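Local coordinates for protein MIX1 (PDB 3HA4) that forms a homodimer and probably serves as a membrane-anchored, TPR-like helical scaffold that mediates protein-protein interactions, at residues A[32-37]-A[115-120]; A[56-61]-A[95-100]. All blocks are in the same frame, centred on the assembly; numbering follows the deposited sequence.

Interaction 1. Residues A[32-37]-A[115-120]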
# COMPACT_ATOMS: atom_id res chain seq x y z
N PRO A 32 15.44 10.05 1.86
CA PRO A 32 15.27 8.60 1.73
C PRO A 32 14.67 8.33 0.37
O PRO A 32 13.73 9.01 -0.02
CB PRO A 32 14.22 8.26 2.81
CG PRO A 32 14.11 9.50 3.67
CD PRO A 32 14.46 10.65 2.78
N PRO A 33 15.23 7.37 -0.37
CA PRO A 33 14.52 7.09 -1.62
C PRO A 33 13.12 6.55 -1.30
O PRO A 33 12.95 5.84 -0.30
CB PRO A 33 15.38 6.02 -2.30
CG PRO A 33 16.71 6.06 -1.56
CD PRO A 33 16.41 6.52 -0.18
N TRP A 34 12.14 6.90 -2.13
CA TRP A 34 10.75 6.51 -1.91
C TRP A 34 10.53 4.98 -1.79
O TRP A 34 9.77 4.53 -0.93
CB TRP A 34 9.85 7.14 -2.99
CG TRP A 34 8.39 6.81 -2.86
CD1 TRP A 34 7.45 7.48 -2.12
CD2 TRP A 34 7.70 5.70 -3.46
NE1 TRP A 34 6.23 6.87 -2.23
CE2 TRP A 34 6.35 5.78 -3.05
CE3 TRP A 34 8.10 4.66 -4.31
CZ2 TRP A 34 5.39 4.85 -3.46
CZ3 TRP A 34 7.14 3.73 -4.72
CH2 TRP A 34 5.80 3.83 -4.29
N PRO A 35 11.19 4.18 -2.58
CA PRO A 35 10.92 2.77 -2.48
C PRO A 35 11.41 2.14 -1.23
O PRO A 35 10.80 1.24 -0.80
CB PRO A 35 11.62 2.23 -3.70
CG PRO A 35 11.61 3.28 -4.59
CD PRO A 35 11.88 4.46 -3.83
N LEU A 36 12.48 2.61 -0.64
CA LEU A 36 12.92 2.06 0.62
C LEU A 36 12.05 2.53 1.78
O LEU A 36 11.84 1.83 2.72
CB LEU A 36 14.40 2.35 0.85
CG LEU A 36 14.91 2.16 2.27
CD1 LEU A 36 15.26 0.76 2.63
CD2 LEU A 36 15.98 3.07 2.63
N LEU A 37 11.56 3.75 1.65
CA LEU A 37 10.62 4.35 2.56
C LEU A 37 9.29 3.65 2.55
O LEU A 37 8.71 3.41 3.56
CB LEU A 37 10.46 5.81 2.22
CG LEU A 37 9.61 6.68 3.13
CD1 LEU A 37 10.06 6.60 4.52
CD2 LEU A 37 9.54 8.07 2.68
N ASP A 115 1.96 14.54 -9.43
CA ASP A 115 3.06 13.65 -9.62
C ASP A 115 3.24 12.62 -8.56
O ASP A 115 4.33 12.41 -8.10
CB ASP A 115 4.31 14.43 -9.74
CG ASP A 115 4.83 14.42 -11.10
OD1 ASP A 115 6.02 14.15 -11.27
OD2 ASP A 115 4.03 14.65 -12.00
N PRO A 116 2.16 11.98 -8.15
CA PRO A 116 2.20 11.01 -7.07
C PRO A 116 3.05 9.82 -7.38
O PRO A 116 3.01 9.27 -8.44
CB PRO A 116 0.75 10.59 -6.94
CG PRO A 116 0.00 11.70 -7.46
CD PRO A 116 0.78 12.17 -8.61
N ASN A 117 3.82 9.43 -6.38
CA ASN A 117 4.79 8.37 -6.47
C ASN A 117 4.16 7.05 -6.75
O ASN A 117 4.74 6.23 -7.40
CB ASN A 117 5.62 8.31 -5.21
CG ASN A 117 6.40 9.55 -5.00
OD1 ASN A 117 5.88 10.55 -4.60
ND2 ASN A 117 7.67 9.50 -5.31
N GLY A 118 2.97 6.84 -6.22
CA GLY A 118 2.28 5.58 -6.34
C GLY A 118 1.82 5.37 -7.75
O GLY A 118 1.29 4.34 -8.10
N GLY A 119 1.97 6.40 -8.56
CA GLY A 119 1.44 6.38 -9.88
C GLY A 119 0.24 7.26 -10.05
O GLY A 119 -0.23 7.91 -9.15
N ARG A 120 -0.26 7.25 -11.28
CA ARG A 120 -1.26 8.19 -11.72
C ARG A 120 -2.59 7.92 -11.10
O ARG A 120 -3.02 6.78 -11.04
CB ARG A 120 -1.41 8.18 -13.24
CG ARG A 120 -0.97 6.90 -13.90
CD ARG A 120 -1.22 6.98 -15.40
NE ARG A 120 0.01 6.94 -16.19
CZ ARG A 120 0.18 7.62 -17.32
NH1 ARG A 120 -0.81 8.37 -17.78
NH2 ARG A 120 1.33 7.53 -17.99
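Trp34 holds CG anti to its own nitrogen (chi1 -180°), which sends the indole out from the first turn of helix 34-42, while Asn117, with CG anti to its carbonyl carbon, lays its carboxamide over the five-membered ring. The result is a face contact in the all-helical TPR-like fold, between a helix N-terminus, with Pro33 as N-cap residue, and the type I beta turn Pro116 to Gly119 that lies between helices 94-109 and 123-137. Asn117 CB makes a CH-pi contact, 3.4 Å from the centroid of the five-membered ring of Trp34 and 16° off the normal. Amide and indole planes differ by only 19°, so the carboxamide lies almost flat along the indole, its ND2 3.7 Å from Trp34 CG. The side chains run antiparallel, one over the other. Their polar ends look elsewhere: Trp34 NE1 donates to Asp68 OD2, and Asn117 ND2 hydrogen-bonds to Asp124 OD2 of the second subunit, which places the turn at the dimer interface. Tyr65 meets the indole edge-to-face. The turn closes through Gly119 N to Pro116 O, 3.1 Å, and within it Gly118 N approaches the six-membered ring obliquely, 4.2 Å from Trp34 CZ2.

Interaction 2. Residues A[56-61]-A[95-100]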
# COMPACT_ATOMS: atom_id res chain seq x y z
N LEU A 56 8.91 10.17 12.13
CA LEU A 56 10.00 10.61 11.26
C LEU A 56 9.74 10.15 9.82
O LEU A 56 9.95 10.90 8.86
CB LEU A 56 11.33 10.06 11.78
CG LEU A 56 12.71 10.33 11.14
CD1 LEU A 56 13.28 9.06 10.52
CD2 LEU A 56 12.73 11.50 10.14
N MET A 57 9.28 8.91 9.69
CA MET A 57 8.98 8.36 8.39
C MET A 57 7.81 9.11 7.75
O MET A 57 7.83 9.37 6.56
CB MET A 57 8.72 6.86 8.47
CG MET A 57 9.99 6.04 8.36
SD MET A 57 9.67 4.27 8.22
CE MET A 57 8.98 3.92 9.84
N TRP A 58 6.81 9.48 8.56
CA TRP A 58 5.67 10.24 8.10
C TRP A 58 6.12 11.63 7.67
O TRP A 58 5.76 12.12 6.60
CB TRP A 58 4.59 10.35 9.19
CG TRP A 58 3.50 11.32 8.80
CD1 TRP A 58 2.98 12.34 9.56
CD2 TRP A 58 2.82 11.37 7.54
NE1 TRP A 58 2.01 13.01 8.85
CE2 TRP A 58 1.90 12.44 7.60
CE3 TRP A 58 2.91 10.62 6.37
CZ2 TRP A 58 1.06 12.77 6.54
CZ3 TRP A 58 2.07 10.95 5.30
CH2 TRP A 58 1.17 12.02 5.40
N GLU A 59 6.93 12.24 8.53
CA GLU A 59 7.54 13.55 8.27
C GLU A 59 8.37 13.54 7.00
O GLU A 59 8.34 14.49 6.23
CB GLU A 59 8.42 13.96 9.45
CG GLU A 59 8.74 15.43 9.44
CD GLU A 59 7.51 16.26 9.17
OE1 GLU A 59 7.51 17.01 8.16
OE2 GLU A 59 6.53 16.12 9.95
N GLN A 60 9.09 12.45 6.77
CA GLN A 60 9.83 12.31 5.53
C GLN A 60 8.91 12.28 4.32
O GLN A 60 9.27 12.81 3.26
CB GLN A 60 10.76 11.10 5.54
CG GLN A 60 11.84 11.19 6.61
CD GLN A 60 12.62 9.91 6.78
OE1 GLN A 60 12.08 8.81 6.68
NE2 GLN A 60 13.91 10.04 7.05
N THR A 61 7.73 11.67 4.44
CA THR A 61 6.88 11.56 3.27
C THR A 61 6.15 12.88 2.97
O THR A 61 6.06 13.27 1.82
CB THR A 61 5.93 10.34 3.26
OG1 THR A 61 4.60 10.74 3.61
CG2 THR A 61 6.41 9.28 4.21
N ASP A 95 -3.87 11.49 16.66
CA ASP A 95 -4.97 12.08 15.96
C ASP A 95 -4.50 13.22 15.13
O ASP A 95 -5.09 13.56 14.17
CB ASP A 95 -6.07 12.53 16.90
CG ASP A 95 -7.41 12.59 16.25
OD1 ASP A 95 -7.98 11.55 15.96
OD2 ASP A 95 -7.90 13.69 16.02
N GLU A 96 -3.38 13.80 15.45
CA GLU A 96 -2.86 14.82 14.59
C GLU A 96 -2.22 14.26 13.35
O GLU A 96 -2.28 14.86 12.33
CB GLU A 96 -1.88 15.70 15.33
CG GLU A 96 -1.72 17.09 14.75
CD GLU A 96 -3.02 17.80 14.44
OE1 GLU A 96 -3.93 17.82 15.29
OE2 GLU A 96 -3.14 18.34 13.33
N MET A 97 -1.61 13.10 13.47
CA MET A 97 -1.04 12.40 12.35
C MET A 97 -2.10 11.96 11.38
O MET A 97 -1.91 12.01 10.22
CB MET A 97 -0.25 11.20 12.81
CG MET A 97 0.50 10.52 11.73
SD MET A 97 1.24 9.02 12.17
CE MET A 97 1.55 8.38 10.59
N ARG A 98 -3.21 11.53 11.91
CA ARG A 98 -4.38 11.13 11.19
C ARG A 98 -4.87 12.23 10.30
O ARG A 98 -5.21 12.03 9.16
CB ARG A 98 -5.42 10.82 12.24
CG ARG A 98 -6.69 10.23 11.80
CD ARG A 98 -7.77 10.57 12.75
NE ARG A 98 -8.83 11.20 12.02
CZ ARG A 98 -9.37 12.36 12.31
NH1 ARG A 98 -8.99 13.02 13.35
NH2 ARG A 98 -10.31 12.83 11.54
N LYS A 99 -4.89 13.42 10.85
CA LYS A 99 -5.34 14.60 10.19
C LYS A 99 -4.42 15.02 9.10
O LYS A 99 -4.86 15.57 8.15
CB LYS A 99 -5.48 15.72 11.18
CG LYS A 99 -6.72 15.61 11.95
CD LYS A 99 -6.88 16.73 12.90
CE LYS A 99 -7.99 16.45 13.85
NZ LYS A 99 -8.30 17.58 14.72
N GLU A 100 -3.14 14.77 9.26
CA GLU A 100 -2.16 15.09 8.24
C GLU A 100 -2.18 14.10 7.09
O GLU A 100 -2.11 14.49 5.93
CB GLU A 100 -0.77 15.16 8.85
CG GLU A 100 -0.64 16.25 9.89
CD GLU A 100 0.67 16.18 10.63
OE1 GLU A 100 1.33 15.12 10.59
OE2 GLU A 100 1.03 17.20 11.25
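Trp58 projects from helix 54-64 toward helix 94-109 and presents the N-H corner of its indole to Glu100 and its pyrrole side to Met97, in a helix-helix contact of the TPR-like bundle. The ring is turned so that the carboxylate meets it at the edge: Trp58 NE1 donates to Glu100 OE1 over 2.8 Å, with an N-H...O angle of 144°. The acceptor lies close to the indole plane, yet the bond reaches the anti side of the carboxylate and leaves its plane by 22°; the two planes stand 35° apart. Glu100 CB also lies at the indole edge, 3.5 Å from Trp58 NE1, so stem and carboxylate approach along the same rim. The backbone of Glu100 closes in on the six-membered ring, its C atom 3.5 Å from Trp58 CZ2.

Met97 starts one helical turn earlier and runs past the CD1-CG side of the indole at a slant. Anti at chi1 and extended beyond CG, it carries its tip toward the base of the tryptophan. CG lies 3.8 Å from Trp58 CD1, and CE reaches Trp58 CB at 3.9 Å. Its sulfur makes an oblique Met-aromatic contact, SD being 5.0 Å from the centroid of the five-membered ring of Trp58. Leu75 of helix 70-81 packs against both Trp58 and Met97. Glu100 OE1 is shared: Lys62 NZ forms a salt bridge with it, which would probably stabilise the carboxylate's negative charge, while Trp58 NE1 grips the same oxygen.

Overall arrangement
Both contacts are largely buried and built round a tryptophan, but they differ in place and chemistry. Interaction 2 lies nearer the middle of the chain, about 6 Å from its centre against about 11 Å for interaction 1, and joins two helices within one subunit. Interaction 1 joins a helix start to a loop; the second subunit packs on and hydrogen-bonds to it, but does not touch interaction 2. There the other segment covers a ring face and the indole N-H turns to Asp68; in interaction 2 the N-H itself bridges the segments. Their centres are about 16 Å apart, and consecutive helices 34-42 and 54-64 connect them: Leu37 packs on Met57, Gln60 and Thr61, and Pro32, just before helix 34-42, on Gln60.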